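Local coordinates for protein galactose mutarotase related enzyme (PDB 3Q1N) that probably binds carbohydrates and may act as a sugar isomerase of the aldose 1-epimerase (galactose mutarotase) family, at residues 77-82 / 99-104; 46-51 / 124-129; 136-141 / 283-288; 207-212 / 258-263; 58-61 / 66-69. All blocks are in the same frame, centred on the assembly; numbering follows the deposited sequence. Where two conformers were deposited one is given.

Contact 1. Residues 77-82 / 99-104; sequences RDYDFD and AETLKK. With NO3 (nitrate ion), chain B.
A single water joins Tyr-79 to Lys-104: it lies 2.7 Å from Tyr-79 OH, and it accepts a hydrogen bond from Lys-104 NZ. The water sits at the edge of the tyrosine ring, in its plane. Because it is shared, the loop 77-82 is tied to the short, weakly bonded helix 99-104 through solvent, without a direct bond between protein atoms.

The direct packing is slight. With CG anti to its own carbonyl carbon (chi1 -56°), the Tyr-79 ring runs out toward the helix and meets it obliquely. Its CE2 rests 3.6 Å from Thr-101 CG2, and its OH lies 3.4 Å from Glu-100 CB. Asp-78 CB lies over one face of the ring, offset toward the rim. Beyond CB, the Glu-100 chain bends at chi2 and turns away, so that OE1 receives Lys-103 NZ in a 2.8 Å salt bridge, from above the carboxylate plane. Thr-101 OG1 turns back to Asn-98.

Two residues before Tyr-79, the extended Arg-77 chain brings NH1 to within 2.7 Å of nitrate O1, a weak bond (148°); nitrate O3, equally near NH1, lies in the guanidinium plane at its edge. Arg-77 NE also makes a long 3.9 Å ion pair with Asp-78 OD1. A leucine in place of Arg-77 would probably leave the nitrate without this donor and Asp-78 without its distant positive partner. The chemistry therefore divides in two: water-mediated and apolar contact at the helix, and a cationic group that holds a nitrate, probably from the crystallisation liquor, and could hold another anion.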
# COMPACT_ATOMS: atom_id res chain seq x y z
N ARG A 77 -11.56 0.93 -0.54
CA ARG A 77 -11.29 1.36 -1.89
C ARG A 77 -12.58 1.38 -2.69
O ARG A 77 -12.64 1.98 -3.77
CB ARG A 77 -10.24 0.41 -2.55
CG ARG A 77 -10.72 -1.03 -2.77
CD ARG A 77 -9.72 -1.87 -3.60
NE ARG A 77 -10.43 -2.91 -4.32
CZ ARG A 77 -9.99 -3.61 -5.36
NH1 ARG A 77 -8.77 -3.46 -5.84
NH2 ARG A 77 -10.79 -4.51 -5.92
N ASP A 78 -13.63 0.70 -2.20
CA ASP A 78 -14.89 0.59 -2.96
C ASP A 78 -15.95 1.66 -2.72
O ASP A 78 -16.96 1.68 -3.44
CB ASP A 78 -15.54 -0.77 -2.64
CG ASP A 78 -14.70 -1.92 -3.13
OD1 ASP A 78 -14.22 -1.83 -4.29
OD2 ASP A 78 -14.54 -2.90 -2.37
N TYR A 79 -15.73 2.50 -1.70
CA TYR A 79 -16.70 3.52 -1.32
C TYR A 79 -16.07 4.92 -1.25
O TYR A 79 -14.85 5.08 -1.17
CB TYR A 79 -17.39 3.17 0.01
CG TYR A 79 -18.05 1.81 -0.03
CD1 TYR A 79 -19.23 1.62 -0.71
CD2 TYR A 79 -17.43 0.69 0.54
CE1 TYR A 79 -19.81 0.39 -0.79
CE2 TYR A 79 -17.98 -0.57 0.44
CZ TYR A 79 -19.16 -0.73 -0.20
OH TYR A 79 -19.72 -2.01 -0.28
N ASP A 80 -16.92 5.94 -1.39
CA ASP A 80 -16.45 7.32 -1.38
C ASP A 80 -16.00 7.71 0.02
O ASP A 80 -16.39 7.09 1.02
CB ASP A 80 -17.55 8.28 -1.83
CG ASP A 80 -17.82 8.26 -3.33
OD1 ASP A 80 -17.10 7.59 -4.09
OD2 ASP A 80 -18.82 8.90 -3.75
N PHE A 81 -15.13 8.71 0.05
CA PHE A 81 -14.75 9.42 1.27
C PHE A 81 -15.26 10.84 1.16
O PHE A 81 -15.29 11.42 0.06
CB PHE A 81 -13.21 9.48 1.42
CG PHE A 81 -12.54 8.21 1.84
CD1 PHE A 81 -12.57 7.05 1.05
CD2 PHE A 81 -11.72 8.21 2.98
CE1 PHE A 81 -11.86 5.88 1.46
CE2 PHE A 81 -11.00 7.08 3.38
CZ PHE A 81 -11.04 5.92 2.61
N ASP A 82 -15.70 11.41 2.28
CA ASP A 82 -16.10 12.81 2.33
C ASP A 82 -14.88 13.71 2.40
O ASP A 82 -13.89 13.38 3.03
CB ASP A 82 -16.95 13.06 3.58
CG ASP A 82 -18.31 12.41 3.51
OD1 ASP A 82 -18.81 12.13 2.41
OD2 ASP A 82 -18.86 12.20 4.59
N ALA A 99 -24.14 0.15 5.45
CA ALA A 99 -24.88 -1.09 5.56
C ALA A 99 -24.22 -2.28 4.85
O ALA A 99 -24.30 -3.40 5.35
CB ALA A 99 -26.36 -0.89 5.04
N GLU A 100 -23.51 -2.02 3.76
CA GLU A 100 -22.80 -3.03 3.02
C GLU A 100 -21.53 -3.48 3.76
O GLU A 100 -21.28 -4.65 3.90
CB GLU A 100 -22.49 -2.55 1.57
CG GLU A 100 -23.65 -1.75 0.85
CD GLU A 100 -24.89 -2.58 0.57
OE1 GLU A 100 -24.78 -3.81 0.74
OE2 GLU A 100 -25.96 -2.01 0.16
N THR A 101 -20.72 -2.53 4.22
CA THR A 101 -19.50 -2.88 4.95
C THR A 101 -19.84 -3.63 6.22
O THR A 101 -19.11 -4.53 6.63
CB THR A 101 -18.62 -1.68 5.25
OG1 THR A 101 -19.18 -0.87 6.30
CG2 THR A 101 -18.36 -0.80 3.97
N LEU A 102 -20.95 -3.26 6.89
CA LEU A 102 -21.33 -3.95 8.14
C LEU A 102 -21.62 -5.45 7.95
O LEU A 102 -21.43 -6.22 8.89
CB LEU A 102 -22.52 -3.27 8.79
CG LEU A 102 -22.22 -1.91 9.40
CD1 LEU A 102 -23.55 -1.20 9.71
CD2 LEU A 102 -21.33 -2.06 10.66
N LYS A 103 -22.01 -5.86 6.75
CA LYS A 103 -22.21 -7.29 6.44
C LYS A 103 -20.90 -8.06 6.37
O LYS A 103 -20.87 -9.26 6.68
CB LYS A 103 -23.00 -7.48 5.13
CG LYS A 103 -24.44 -6.98 5.27
CD LYS A 103 -25.33 -7.14 3.97
CE LYS A 103 -25.20 -5.94 2.99
NZ LYS A 103 -26.45 -5.62 2.13
N LYS A 104 -19.83 -7.36 5.99
CA LYS A 104 -18.51 -7.96 5.89
C LYS A 104 -17.72 -7.83 7.19
O LYS A 104 -16.84 -8.62 7.42
CB LYS A 104 -17.68 -7.33 4.76
CG LYS A 104 -18.21 -7.66 3.38
CD LYS A 104 -17.31 -7.09 2.32
CE LYS A 104 -17.71 -7.55 0.92
NZ LYS A 104 -18.95 -6.86 0.46
N NO3 B . -5.74 -3.11 -5.24
O1 NO3 B . -6.66 -2.48 -4.42
O2 NO3 B . -4.44 -3.32 -4.85
O3 NO3 B . -6.11 -3.55 -6.47
O HOH W 1 -18.16 -4.11 0.54

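Contact 2. Residues 46-51 / 124-129; sequences APILFP and VHYTVT. With EDO (1,2-ethanediol), chain T.
Val-128 meets the Phe-50 ring obliquely at CE1. One face of that ring is taken by its own neighbour, Pro-51, whose CB lies 3.8 Å above the plane over the ring centre. The other ring of the contact, Tyr-126, is approached at its edge and near its plane by Ile-48 CD1.

This is face-to-face packing between two sheets of the galactose mutarotase beta-supersandwich. Strand 48-49 belongs to a curled sheet and is bonded to strand 136-147, whereas strand 121-130 lies in the large antiparallel sheet. The separation supports that reading: the nearest CA atoms, those of Phe-50 and Val-128, are 9.6 Å apart, a distance spanned by side chains alone. Alternate residues Tyr-126 and Val-128 point inward to meet Ile-48 and Phe-50.

Phe-50 is sent across by a CG anti to the backbone N (chi1 172°), and the peptide bond following it is cis, consistent with Pro-51 folding back over the ring. Tyr-109 also meets the Phe-50 ring, with planes at about 60°, and Met-136 touches Val-128, so the pair has further apolar and aromatic neighbours. The Ile-48 contact is looser, 4.5 Å from CD1 to Tyr-126 CE2, and doubtful in detail because that isoleucine has two deposited conformers.

The opposite face of strand 124-129 is polar: Thr-127 OG1 bonds an ethanediol O2 at 3.0 Å, with either oxygen possibly the donor. On the inner face, Phe-50 CE1 stands 3.9 Å from Val-128 CG1 and 4.2 Å from its CG2.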
# COMPACT_ATOMS: atom_id res chain seq x y z
N ALA A 46 -3.35 3.68 -7.08
CA ALA A 46 -2.77 3.63 -5.72
C ALA A 46 -3.84 3.41 -4.64
O ALA A 46 -4.07 4.30 -3.78
CB ALA A 46 -1.93 4.95 -5.44
N PRO A 47 -4.51 2.25 -4.69
CA PRO A 47 -5.59 2.06 -3.72
C PRO A 47 -5.19 1.99 -2.25
O PRO A 47 -4.05 1.57 -1.88
CB PRO A 47 -6.20 0.70 -4.10
CG PRO A 47 -5.62 0.33 -5.41
CD PRO A 47 -4.38 1.13 -5.64
N ILE A 48 -6.17 2.37 -1.42
CA ILE A 48 -6.10 2.13 0.01
C ILE A 48 -6.66 0.75 0.30
O ILE A 48 -7.70 0.36 -0.29
CB ILE A 48 -6.87 3.22 0.80
CG1 ILE A 48 -6.18 4.57 0.62
CG2 ILE A 48 -6.94 2.83 2.32
CD1 ILE A 48 -6.96 5.79 1.21
N LEU A 49 -5.99 0.02 1.18
CA LEU A 49 -6.32 -1.37 1.54
C LEU A 49 -6.78 -1.38 3.00
O LEU A 49 -5.97 -1.20 3.90
CB LEU A 49 -5.10 -2.27 1.35
CG LEU A 49 -4.30 -2.15 0.05
CD1 LEU A 49 -3.08 -3.08 0.12
CD2 LEU A 49 -5.16 -2.46 -1.17
N PHE A 50 -8.08 -1.54 3.23
CA PHE A 50 -8.61 -1.58 4.60
C PHE A 50 -9.97 -2.26 4.55
O PHE A 50 -10.70 -2.02 3.63
CB PHE A 50 -8.82 -0.15 5.15
CG PHE A 50 -9.54 -0.09 6.49
CD1 PHE A 50 -8.82 -0.16 7.68
CD2 PHE A 50 -10.94 0.05 6.55
CE1 PHE A 50 -9.44 -0.09 8.91
CE2 PHE A 50 -11.58 0.14 7.81
CZ PHE A 50 -10.83 0.07 8.98
N PRO A 51 -10.28 -3.10 5.54
CA PRO A 51 -9.55 -3.53 6.72
C PRO A 51 -8.71 -4.81 6.52
O PRO A 51 -8.28 -5.42 7.50
CB PRO A 51 -10.65 -3.74 7.76
CG PRO A 51 -11.78 -4.25 6.95
CD PRO A 51 -11.69 -3.54 5.60
N VAL A 124 1.24 11.75 3.77
CA VAL A 124 -0.05 11.13 3.93
C VAL A 124 -0.13 10.69 5.40
O VAL A 124 0.79 10.03 5.90
CB VAL A 124 -0.24 9.89 3.04
CG1 VAL A 124 -1.69 9.45 3.04
CG2 VAL A 124 0.24 10.15 1.57
N HIS A 125 -1.21 11.09 6.08
CA HIS A 125 -1.43 10.70 7.47
C HIS A 125 -2.75 9.93 7.53
O HIS A 125 -3.76 10.40 6.99
CB HIS A 125 -1.47 11.95 8.39
CG HIS A 125 -0.12 12.57 8.67
ND1 HIS A 125 0.55 13.36 7.76
CD2 HIS A 125 0.67 12.52 9.77
CE1 HIS A 125 1.71 13.73 8.26
NE2 HIS A 125 1.80 13.27 9.50
N TYR A 126 -2.73 8.76 8.15
CA TYR A 126 -3.93 7.91 8.31
C TYR A 126 -4.34 7.88 9.77
O TYR A 126 -3.45 7.81 10.63
CB TYR A 126 -3.64 6.50 7.89
CG TYR A 126 -3.16 6.34 6.49
CD1 TYR A 126 -1.78 6.43 6.22
CD2 TYR A 126 -4.04 6.17 5.44
CE1 TYR A 126 -1.30 6.31 4.93
CE2 TYR A 126 -3.56 6.03 4.12
CZ TYR A 126 -2.20 6.12 3.89
OH TYR A 126 -1.73 5.99 2.60
N THR A 127 -5.65 7.89 10.04
CA THR A 127 -6.16 7.62 11.38
C THR A 127 -7.31 6.64 11.25
O THR A 127 -8.28 6.93 10.52
CB THR A 127 -6.70 8.89 12.09
OG1 THR A 127 -5.68 9.91 12.15
CG2 THR A 127 -7.16 8.56 13.49
N VAL A 128 -7.18 5.53 11.93
CA VAL A 128 -8.18 4.49 11.99
C VAL A 128 -8.75 4.56 13.38
O VAL A 128 -8.03 4.39 14.36
CB VAL A 128 -7.55 3.10 11.80
CG1 VAL A 128 -8.59 2.03 12.03
CG2 VAL A 128 -6.98 2.96 10.38
N THR A 129 -10.04 4.80 13.47
CA THR A 129 -10.72 4.88 14.77
C THR A 129 -11.77 3.78 14.84
O THR A 129 -12.58 3.63 13.92
CB THR A 129 -11.39 6.24 15.01
OG1 THR A 129 -10.41 7.28 14.86
CG2 THR A 129 -11.91 6.32 16.47
C1 EDO T . -6.65 12.34 8.48
O1 EDO T . -6.83 13.47 9.26
C2 EDO T . -5.94 11.26 9.29
O2 EDO T . -4.75 11.63 9.92

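Contact 3. Residues 136-141 / 283-288; sequences MPFALG and ANKQLA
Phe-138 and Lys-285 are brought together by two different first torsions. The phenylalanine CG sits between its backbone N and carbonyl carbon (chi1 74°), while the lysine CG is anti to its backbone N (chi1 -176°). As a result the ring tip points at the base of the lysine: Phe-138 CZ is 4.0 Å from Lys-285 CB, which lies at the ring edge near its plane. The two side chains cross at about a right angle. Beyond CG, a bend at chi2 leads the lysine away, toward a bound ethanediol.

A second apolar pair, Leu-140 CD1 and Leu-287 CD1 at 4.3 Å, continues the layer, though both leucines have two deposited conformers and the spacing is doubtful. Strand 136-147 thus packs against strand 284-293 of the other sheet, with CA atoms of this pair 9.3 Å apart. Thr-277 and Leu-279 also touch the Phe-138 ring.

On the outer side of strand 284-293, Gln-286 NE2 donates to Asn-284 OD1 at 3.1 Å, nearly straight (165°) but from above the carbonyl plane. The strand therefore presents two chemistries, amides linked to each other outside and hydrocarbon, including the base of Lys-285, inside, and the two sheets meet here through apolar atoms alone.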
# COMPACT_ATOMS: atom_id res chain seq x y z
N MSE A 136 -11.98 -4.04 17.70
CA MSE A 136 -11.92 -4.04 16.21
C MSE A 136 -10.52 -4.38 15.71
O MSE A 136 -9.57 -3.63 15.90
CB MSE A 136 -12.34 -2.69 15.69
CG MSE A 136 -12.38 -2.60 14.15
SE MSE A 136 -12.88 -0.91 13.41
CE MSE A 136 -11.13 -0.14 13.35
N PRO A 137 -10.41 -5.51 15.01
CA PRO A 137 -9.13 -5.91 14.42
C PRO A 137 -9.10 -5.42 12.97
O PRO A 137 -10.09 -5.49 12.28
CB PRO A 137 -9.15 -7.41 14.53
CG PRO A 137 -10.68 -7.75 14.37
CD PRO A 137 -11.45 -6.55 14.84
N PHE A 138 -7.93 -4.93 12.53
CA PHE A 138 -7.83 -4.45 11.14
C PHE A 138 -6.41 -4.49 10.64
O PHE A 138 -5.45 -4.60 11.42
CB PHE A 138 -8.34 -2.99 11.03
CG PHE A 138 -7.38 -1.99 11.59
CD1 PHE A 138 -7.34 -1.73 12.96
CD2 PHE A 138 -6.45 -1.40 10.79
CE1 PHE A 138 -6.37 -0.93 13.50
CE2 PHE A 138 -5.47 -0.56 11.30
CZ PHE A 138 -5.44 -0.30 12.70
N ALA A 139 -6.30 -4.45 9.31
CA ALA A 139 -5.06 -4.13 8.62
C ALA A 139 -5.26 -2.90 7.76
O ALA A 139 -6.37 -2.60 7.32
CB ALA A 139 -4.58 -5.34 7.72
N LEU A 140 -4.18 -2.17 7.51
CA LEU A 140 -4.24 -0.98 6.64
C LEU A 140 -3.00 -0.96 5.76
O LEU A 140 -1.88 -1.09 6.26
CB LEU A 140 -4.30 0.31 7.48
CG LEU A 140 -4.44 1.62 6.66
CD1 LEU A 140 -3.14 2.14 6.11
CD2 LEU A 140 -5.42 1.44 5.55
N GLY A 141 -3.20 -0.82 4.46
CA GLY A 141 -2.07 -0.67 3.54
C GLY A 141 -2.36 0.36 2.46
O GLY A 141 -3.51 0.82 2.28
N ALA A 283 -10.69 3.50 20.62
CA ALA A 283 -9.28 3.79 20.41
C ALA A 283 -9.00 4.07 18.93
O ALA A 283 -9.77 3.75 18.05
CB ALA A 283 -8.38 2.64 20.91
N ASN A 284 -7.86 4.71 18.69
CA ASN A 284 -7.41 4.99 17.33
C ASN A 284 -5.96 4.58 17.13
O ASN A 284 -5.17 4.51 18.09
CB ASN A 284 -7.65 6.45 16.93
CG ASN A 284 -6.66 7.40 17.59
OD1 ASN A 284 -5.53 7.57 17.12
ND2 ASN A 284 -7.08 8.00 18.75
N LYS A 285 -5.62 4.32 15.88
CA LYS A 285 -4.22 4.14 15.47
C LYS A 285 -3.92 5.18 14.43
O LYS A 285 -4.66 5.30 13.46
CB LYS A 285 -4.01 2.77 14.82
CG LYS A 285 -2.57 2.45 14.44
CD LYS A 285 -1.70 2.31 15.66
CE LYS A 285 -0.22 2.31 15.33
NZ LYS A 285 0.47 1.88 16.61
N GLN A 286 -2.76 5.83 14.57
CA GLN A 286 -2.32 6.79 13.57
C GLN A 286 -1.03 6.30 12.91
O GLN A 286 -0.12 5.81 13.62
CB GLN A 286 -2.12 8.17 14.20
CG GLN A 286 -3.45 8.77 14.66
CD GLN A 286 -3.34 10.10 15.34
OE1 GLN A 286 -2.62 11.01 14.87
NE2 GLN A 286 -4.08 10.25 16.42
N LEU A 287 -0.95 6.46 11.60
CA LEU A 287 0.20 6.06 10.79
C LEU A 287 0.52 7.20 9.84
O LEU A 287 -0.40 7.82 9.31
CB LEU A 287 -0.12 4.81 9.98
CG LEU A 287 -0.52 3.55 10.76
CD1 LEU A 287 -1.06 2.48 9.83
CD2 LEU A 287 0.69 3.01 11.53
N ALA A 288 1.80 7.48 9.62
CA ALA A 288 2.20 8.50 8.66
C ALA A 288 3.17 7.92 7.67
O ALA A 288 3.89 6.97 7.97
CB ALA A 288 2.82 9.69 9.36

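Contact 4. Residues 207-212 / 258-263; sequences LVILAN and DGLPDQ. With EDO (1,2-ethanediol), chain N.
Ile-209 reaches the loop 258-263 along both branches from CB. CG2, anti to the backbone N, touches Leu-260 CD2 at 3.7 Å, the two side chains crossing at a slant. The other branch runs through CG1, which lies anti to the carbonyl carbon (chi1 -48°), and on to CD1. That methyl points at the CD-CG edge of the proline ring, 3.7 Å from Pro-261 CD and 3.9 Å from Pro-261 CG. Leu-207, two residues earlier on the same side of the chain, adds a looser touch, its CD1 lying 4.2 Å from Pro-261 CG.

The surroundings continue this apolar patch. Thr-240 and Phe-173 touch Ile-209, and Tyr-238 and Phe-173 also reach Leu-260. Pro-261 O takes a hydrogen bond from Arg-181 NE, which ties the loop down beside the packing.

At the start of the segment, where strand 251-258 ends, the Asp-258 carboxylate takes no part in this packing. Its OD1 accepts a hydrogen bond of 2.9 Å from O1 of a bound ethanediol. If an alanine stood at Asp-258, that hydroxyl would probably lose its acceptor and the diol would be held less firmly.

Strands 208-210 and 251-258 both pair with strand 238-242, and segment 258-263 is the loop into which strand 251-258 runs. The arrangement is that of a loop folding back over its own curled antiparallel sheet, within the supersandwich of the mutarotase family.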
# COMPACT_ATOMS: atom_id res chain seq x y z
N LEU A 207 4.06 -11.08 -5.38
CA LEU A 207 4.42 -10.00 -4.48
C LEU A 207 5.60 -10.39 -3.52
O LEU A 207 5.68 -11.53 -3.03
CB LEU A 207 3.19 -9.59 -3.68
CG LEU A 207 2.63 -10.49 -2.58
CD1 LEU A 207 1.51 -9.75 -1.86
CD2 LEU A 207 2.14 -11.88 -3.09
N VAL A 208 6.52 -9.44 -3.32
CA VAL A 208 7.66 -9.58 -2.41
C VAL A 208 7.43 -8.70 -1.18
O VAL A 208 7.52 -7.47 -1.23
CB VAL A 208 8.98 -9.16 -3.12
CG1 VAL A 208 10.21 -9.26 -2.15
CG2 VAL A 208 9.23 -10.06 -4.37
N ILE A 209 7.06 -9.33 -0.08
CA ILE A 209 6.73 -8.62 1.16
C ILE A 209 7.94 -8.59 2.09
O ILE A 209 8.25 -9.59 2.72
CB ILE A 209 5.54 -9.26 1.91
CG1 ILE A 209 4.38 -9.54 0.98
CG2 ILE A 209 5.13 -8.35 3.08
CD1 ILE A 209 3.26 -10.41 1.63
N LEU A 210 8.63 -7.46 2.18
CA LEU A 210 9.80 -7.34 3.05
C LEU A 210 9.39 -7.38 4.51
O LEU A 210 8.49 -6.63 4.96
CB LEU A 210 10.57 -6.03 2.79
CG LEU A 210 11.04 -5.82 1.35
CD1 LEU A 210 11.81 -4.49 1.28
CD2 LEU A 210 11.93 -6.94 0.86
N ALA A 211 10.06 -8.24 5.25
CA ALA A 211 9.76 -8.52 6.65
C ALA A 211 10.53 -7.64 7.62
O ALA A 211 10.22 -7.66 8.83
CB ALA A 211 10.04 -9.98 6.95
N ASN A 212 11.50 -6.86 7.13
CA ASN A 212 12.41 -6.11 8.01
C ASN A 212 11.76 -4.81 8.48
O ASN A 212 11.83 -3.78 7.81
CB ASN A 212 13.77 -5.86 7.32
CG ASN A 212 14.39 -7.11 6.76
OD1 ASN A 212 13.93 -7.63 5.77
ND2 ASN A 212 15.51 -7.56 7.35
N ASP A 258 0.62 -2.10 6.84
CA ASP A 258 0.39 -2.35 8.28
C ASP A 258 -0.57 -3.54 8.43
O ASP A 258 -1.69 -3.39 8.87
CB ASP A 258 -0.15 -1.09 8.97
CG ASP A 258 -0.25 -1.23 10.48
OD1 ASP A 258 0.48 -2.08 11.07
OD2 ASP A 258 -1.05 -0.46 11.08
N GLY A 259 -0.07 -4.71 8.02
CA GLY A 259 -0.84 -5.94 7.96
C GLY A 259 -0.26 -6.80 6.87
O GLY A 259 0.76 -6.46 6.27
N LEU A 260 -0.84 -7.98 6.70
CA LEU A 260 -0.33 -8.99 5.77
C LEU A 260 -1.47 -9.77 5.17
O LEU A 260 -2.51 -9.99 5.82
CB LEU A 260 0.56 -9.97 6.52
CG LEU A 260 1.91 -9.48 7.09
CD1 LEU A 260 2.52 -10.49 8.00
CD2 LEU A 260 2.81 -9.10 5.92
N PRO A 261 -1.30 -10.24 3.92
CA PRO A 261 -2.28 -11.20 3.39
C PRO A 261 -2.38 -12.42 4.28
O PRO A 261 -1.47 -12.74 5.03
CB PRO A 261 -1.65 -11.62 2.05
CG PRO A 261 -0.64 -10.50 1.72
CD PRO A 261 -0.14 -10.04 3.02
N ASP A 262 -3.49 -13.16 4.19
CA ASP A 262 -3.63 -14.34 4.97
C ASP A 262 -2.55 -15.39 4.66
O ASP A 262 -2.06 -15.53 3.53
CB ASP A 262 -4.98 -15.00 4.67
CG ASP A 262 -6.07 -14.69 5.70
OD1 ASP A 262 -5.77 -14.35 6.88
OD2 ASP A 262 -7.25 -14.86 5.31
N GLN A 263 -2.21 -16.14 5.70
CA GLN A 263 -1.48 -17.40 5.55
C GLN A 263 -2.47 -18.46 5.08
O GLN A 263 -3.52 -18.62 5.68
CB GLN A 263 -0.84 -17.83 6.88
CG GLN A 263 -0.17 -19.18 6.74
CD GLN A 263 0.75 -19.58 7.88
OE1 GLN A 263 1.07 -18.76 8.78
NE2 GLN A 263 1.16 -20.85 7.88
C1 EDO N . 2.58 -2.18 13.90
O1 EDO N . 1.54 -3.11 13.52
C2 EDO N . 2.03 -1.20 14.92
O2 EDO N . 1.36 -0.15 14.23

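Contact 5. Residues 58-61 / 66-69; sequences QDQY and KTYP
Tyr-61 and Tyr-68 form an antiparallel hydrogen-bonded pair. Tyr-61 N donates to Tyr-68 O at 2.9 Å, and Tyr-68 N donates back to Tyr-61 O at 2.9 Å, the second bond being the straighter. The next pair, Gln-60 with Pro-69, is non-hydrogen-bonded, a position where the pairing asks for no N-H from the proline. Together they make a beta hairpin of strands 60-63 and 66-69.

The side chains of the two tyrosines lie on one face. With CG between its backbone N and carbonyl carbon (chi1 72°), Tyr-61 lays CE1 3.5 Å from Tyr-68 CB, while Pro-69 O lies in plane at the ring edge. The rings themselves meet obliquely, with planes at 34°. On the other face, water 2 donates to Gln-60 OE1 at 3.0 Å and also bonds Thr-67 OG1. Gln-60 is steadied from behind by NE2 donating to Gln-58 O at 3.1 Å.

One shell out, Trp-270 stacks on the Tyr-61 ring, and Tyr-61 OH bonds Lys-104 O. The hairpin is therefore zipped by its backbone, watered on its glutamine side, and anchored to the protein body in good part through the buried Tyr-61.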
# COMPACT_ATOMS: atom_id res chain seq x y z
N GLN A 58 -10.56 -18.45 1.35
CA GLN A 58 -11.92 -18.77 0.89
C GLN A 58 -12.85 -17.56 1.00
O GLN A 58 -14.04 -17.73 1.32
CB GLN A 58 -12.49 -19.95 1.66
CG GLN A 58 -11.63 -21.23 1.48
CD GLN A 58 -10.59 -21.38 2.57
OE1 GLN A 58 -10.97 -21.41 3.74
NE2 GLN A 58 -9.28 -21.46 2.20
N ASP A 59 -12.27 -16.40 0.76
CA ASP A 59 -12.93 -15.08 0.80
C ASP A 59 -13.78 -14.88 2.04
O ASP A 59 -14.88 -14.31 2.01
CB ASP A 59 -13.71 -14.86 -0.50
CG ASP A 59 -12.80 -14.79 -1.74
OD1 ASP A 59 -11.73 -14.13 -1.75
OD2 ASP A 59 -13.18 -15.35 -2.77
N GLN A 60 -13.25 -15.34 3.16
CA GLN A 60 -13.95 -15.20 4.45
C GLN A 60 -12.92 -15.20 5.58
O GLN A 60 -11.70 -15.36 5.36
CB GLN A 60 -14.98 -16.34 4.64
CG GLN A 60 -14.35 -17.71 4.76
CD GLN A 60 -15.38 -18.86 4.64
OE1 GLN A 60 -15.77 -19.44 5.64
NE2 GLN A 60 -15.76 -19.19 3.43
N TYR A 61 -13.41 -14.93 6.78
CA TYR A 61 -12.60 -14.91 7.97
C TYR A 61 -13.46 -15.10 9.20
O TYR A 61 -14.68 -15.18 9.11
CB TYR A 61 -11.85 -13.61 8.07
CG TYR A 61 -12.69 -12.40 8.41
CD1 TYR A 61 -13.52 -11.82 7.47
CD2 TYR A 61 -12.67 -11.82 9.67
CE1 TYR A 61 -14.32 -10.70 7.76
CE2 TYR A 61 -13.46 -10.69 9.97
CZ TYR A 61 -14.28 -10.14 9.02
OH TYR A 61 -15.08 -9.04 9.29
N LYS A 66 -17.48 -16.75 14.95
CA LYS A 66 -18.39 -16.33 13.89
C LYS A 66 -17.64 -16.09 12.56
O LYS A 66 -16.53 -15.57 12.56
CB LYS A 66 -19.12 -15.05 14.30
CG LYS A 66 -20.06 -15.22 15.50
CD LYS A 66 -20.62 -13.87 15.94
CE LYS A 66 -22.10 -13.91 16.24
NZ LYS A 66 -22.42 -14.52 17.55
N THR A 67 -18.28 -16.46 11.46
CA THR A 67 -17.69 -16.29 10.11
C THR A 67 -18.30 -15.13 9.33
O THR A 67 -19.53 -14.93 9.37
CB THR A 67 -17.85 -17.56 9.31
OG1 THR A 67 -17.08 -18.59 9.92
CG2 THR A 67 -17.40 -17.37 7.86
N TYR A 68 -17.44 -14.33 8.69
CA TYR A 68 -17.87 -13.23 7.80
C TYR A 68 -17.16 -13.31 6.46
O TYR A 68 -16.04 -13.83 6.37
CB TYR A 68 -17.56 -11.85 8.42
CG TYR A 68 -18.35 -11.60 9.67
CD1 TYR A 68 -17.94 -12.17 10.86
CD2 TYR A 68 -19.53 -10.85 9.65
CE1 TYR A 68 -18.66 -12.00 12.03
CE2 TYR A 68 -20.27 -10.66 10.85
CZ TYR A 68 -19.81 -11.25 12.01
OH TYR A 68 -20.46 -11.12 13.22
N PRO A 69 -17.78 -12.75 5.41
CA PRO A 69 -17.17 -12.66 4.09
C PRO A 69 -16.23 -11.46 4.03
O PRO A 69 -16.46 -10.45 4.73
CB PRO A 69 -18.40 -12.49 3.17
CG PRO A 69 -19.38 -11.71 4.02
CD PRO A 69 -19.15 -12.18 5.42
O HOH W 2 -15.05 -19.54 8.59

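In the fold
Contacts 2 and 3 form the centre of the set, 8 Å apart between centres. They share both layers of the sandwich: Leu-49 N lies 2.8 Å from Gly-141 O in one sheet, and Tyr-126 N lies 2.8 Å from Leu-287 O in the other. Contact 4 joins contact 3 through Leu-140 O and Asp-258 N, also 2.8 Å apart. Contact 1 borders contact 2 at Arg-77, and the nitrate there also has Leu-49 CD2 3.6 Å from its O1, so both contacts line this site, probably part of the family's ligand pocket. Contact 5 lies at the periphery, its centre about 17 Å from that of contact 1, with helix 99-104 between hairpin and loop.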